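Local coordinates for protein muramidase (Sodiomyces alcalophilus, PDB 6ZM8) that probably hydrolyses the beta-1,4-glycosidic bonds of bacterial cell-wall peptidoglycan, as a fungal lysozyme of glycoside hydrolase family 25, at residues 155-160 with 168-173. Sequence-based numbering, arbitrary orientation.
Sequences CPLWIA and TLPNGW
With CG of Leu157 anti to the backbone N (chi1 178°) and CG of Trp173 anti to its own carbonyl carbon (chi1 -78°), the leucine side chain and the indole are brought across one another. The methylene of Leu157 does the closest packing: its CB sits over one face of the indole in a CH-pi contact, 3.5 Å from the centroid of the five-membered ring of Trp173. At the ring edge, Trp173 NE1 donates to Cys155 O at 2.8 Å; the carbonyl oxygen lies in the indole plane and NE1 sits nearly on the extension of the C=O bond, the N-H...O angle being 154°. Bond and face contact together help to set the tilt of the ring. Putting an alanine at Trp173 would probably leave Cys155 O without this donor and open a gap beside Leu157. Further along, Leu157 CD2 reaches toward Pro170 CD, 3.7 Å away, and Ile159 CD1 reaches the same proline carbon, Pro170 CD, at 3.8 Å. Leu169 CD2 closes the apolar patch, 4.2 Å from both Leu157 CD2 and Ile159 CG2. Pro170 begins a type II turn ending at Trp173, which carries the chain from the proline contact back to the indole contact. The arrangement packs the loop that follows strand 157-160 of the family's TIM-barrel-like fold against the outward side of that strand. Trp158 points the other way, stacking on Tyr28, while Pro170 also rests on Thr138 and Trp141 of helix 138-145, and strand 157-160 runs parallel to its neighbours 133-136 and 178-182.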
loop_
_atom_site.group_PDB
_atom_site.type_symbol
_atom_site.label_atom_id
_atom_site.label_comp_id
_atom_site.label_asym_id
_atom_site.label_seq_id
_atom_site.Cartn_x
_atom_site.Cartn_y
_atom_site.Cartn_z
ATOM N N CYS A 155 3.566 0.277 -11.401
ATOM C CA CYS A 155 3.062 0.237 -10.013
ATOM C C CYS A 155 1.805 1.075 -9.902
ATOM O O CYS A 155 1.864 2.291 -10.046
ATOM C CB CYS A 155 4.099 0.814 -9.063
ATOM S SG CYS A 155 5.635 -0.138 -9.034
ATOM N N PRO A 156 0.654 0.458 -9.587
ATOM C CA PRO A 156 -0.545 1.259 -9.367
ATOM C C PRO A 156 -0.333 2.256 -8.214
ATOM O O PRO A 156 0.332 1.918 -7.215
ATOM C CB PRO A 156 -1.617 0.221 -8.992
ATOM C CG PRO A 156 -1.094 -1.078 -9.628
ATOM C CD PRO A 156 0.407 -0.988 -9.443
ATOM N N LEU A 157 -0.952 3.413 -8.330
ATOM C CA LEU A 157 -0.807 4.472 -7.329
ATOM C C LEU A 157 -1.913 4.406 -6.286
ATOM O O LEU A 157 -3.102 4.382 -6.615
ATOM C CB LEU A 157 -0.890 5.826 -8.041
ATOM C CG LEU A 157 -0.806 7.054 -7.118
ATOM C CD1 LEU A 157 0.558 7.150 -6.427
ATOM C CD2 LEU A 157 -1.102 8.304 -7.947
ATOM N N TRP A 158 -1.477 4.460 -5.027
ATOM C CA TRP A 158 -2.358 4.627 -3.864
ATOM C C TRP A 158 -1.975 5.991 -3.257
ATOM O O TRP A 158 -0.947 6.120 -2.599
ATOM C CB TRP A 158 -2.167 3.463 -2.907
ATOM C CG TRP A 158 -3.014 3.471 -1.685
ATOM C CD1 TRP A 158 -4.022 4.321 -1.333
ATOM C CD2 TRP A 158 -2.900 2.517 -0.612
ATOM N NE1 TRP A 158 -4.535 3.970 -0.091
ATOM C CE2 TRP A 158 -3.851 2.872 0.368
ATOM C CE3 TRP A 158 -2.028 1.446 -0.369
ATOM C CZ2 TRP A 158 -3.951 2.203 1.590
ATOM C CZ3 TRP A 158 -2.100 0.794 0.856
ATOM C CH2 TRP A 158 -3.057 1.176 1.816
ATOM N N ILE A 159 -2.772 7.001 -3.586
ATOM C CA ILE A 159 -2.434 8.379 -3.219
ATOM C C ILE A 159 -3.195 8.767 -1.958
ATOM O O ILE A 159 -4.378 8.436 -1.835
ATOM C CB ILE A 159 -2.735 9.322 -4.400
ATOM C CG1 ILE A 159 -2.094 10.695 -4.232
ATOM C CG2 ILE A 159 -4.228 9.439 -4.720
ATOM C CD1 ILE A 159 -0.582 10.668 -4.259
ATOM N N ALA A 160 -2.545 9.513 -1.079
ATOM C CA ALA A 160 -3.194 9.990 0.137
ATOM C C ALA A 160 -3.389 11.514 0.061
ATOM O O ALA A 160 -2.432 12.258 -0.153
ATOM C CB ALA A 160 -2.413 9.626 1.367
ATOM N N THR A 168 -3.659 16.914 -7.225
ATOM C CA THR A 168 -2.660 16.639 -8.264
ATOM C C THR A 168 -1.950 15.327 -7.933
ATOM O O THR A 168 -1.584 15.088 -6.773
ATOM C CB THR A 168 -1.689 17.798 -8.390
ATOM O OG1 THR A 168 -2.487 18.911 -8.804
ATOM C CG2 THR A 168 -0.592 17.527 -9.396
ATOM N N LEU A 169 -1.723 14.489 -8.948
ATOM C CA LEU A 169 -1.038 13.215 -8.768
ATOM C C LEU A 169 0.450 13.400 -9.010
ATOM O O LEU A 169 0.873 14.345 -9.688
ATOM C CB LEU A 169 -1.599 12.175 -9.738
ATOM C CG LEU A 169 -3.120 11.969 -9.655
ATOM C CD1 LEU A 169 -3.527 10.866 -10.606
ATOM C CD2 LEU A 169 -3.576 11.627 -8.241
ATOM N N PRO A 170 1.281 12.480 -8.500
ATOM C CA PRO A 170 2.695 12.517 -8.831
ATOM C C PRO A 170 2.902 12.289 -10.324
ATOM O O PRO A 170 2.109 11.664 -11.019
ATOM C CB PRO A 170 3.282 11.357 -8.002
ATOM C CG PRO A 170 2.238 11.033 -6.950
ATOM C CD PRO A 170 0.929 11.361 -7.637
ATOM N N ASN A 171 4.029 12.809 -10.789
ATOM C CA ASN A 171 4.405 12.713 -12.202
ATOM C C ASN A 171 4.390 11.273 -12.703
ATOM O O ASN A 171 4.917 10.362 -12.056
ATOM C CB ASN A 171 5.810 13.301 -12.329
ATOM C CG ASN A 171 6.352 13.406 -13.732
ATOM O OD1 ASN A 171 5.595 13.624 -14.658
ATOM N ND2 ASN A 171 7.644 13.280 -13.850
ATOM N N GLY A 172 3.784 11.104 -13.877
ATOM C CA GLY A 172 3.765 9.809 -14.553
ATOM C C GLY A 172 2.433 9.106 -14.478
ATOM O O GLY A 172 2.077 8.354 -15.386
ATOM N N TRP A 173 1.695 9.286 -13.383
ATOM C CA TRP A 173 0.425 8.593 -13.229
ATOM C C TRP A 173 -0.717 9.424 -13.813
ATOM O O TRP A 173 -0.945 10.565 -13.394
ATOM C CB TRP A 173 0.123 8.296 -11.755
ATOM C CG TRP A 173 0.863 7.132 -11.187
ATOM C CD1 TRP A 173 0.502 5.821 -11.345
ATOM C CD2 TRP A 173 2.036 7.117 -10.350
ATOM N NE1 TRP A 173 1.350 5.002 -10.649
ATOM C CE2 TRP A 173 2.288 5.766 -10.012
ATOM C CE3 TRP A 173 2.877 8.114 -9.824
ATOM C CZ2 TRP A 173 3.328 5.394 -9.160
ATOM C CZ3 TRP A 173 3.915 7.737 -8.984
ATOM C CH2 TRP A 173 4.125 6.391 -8.648
#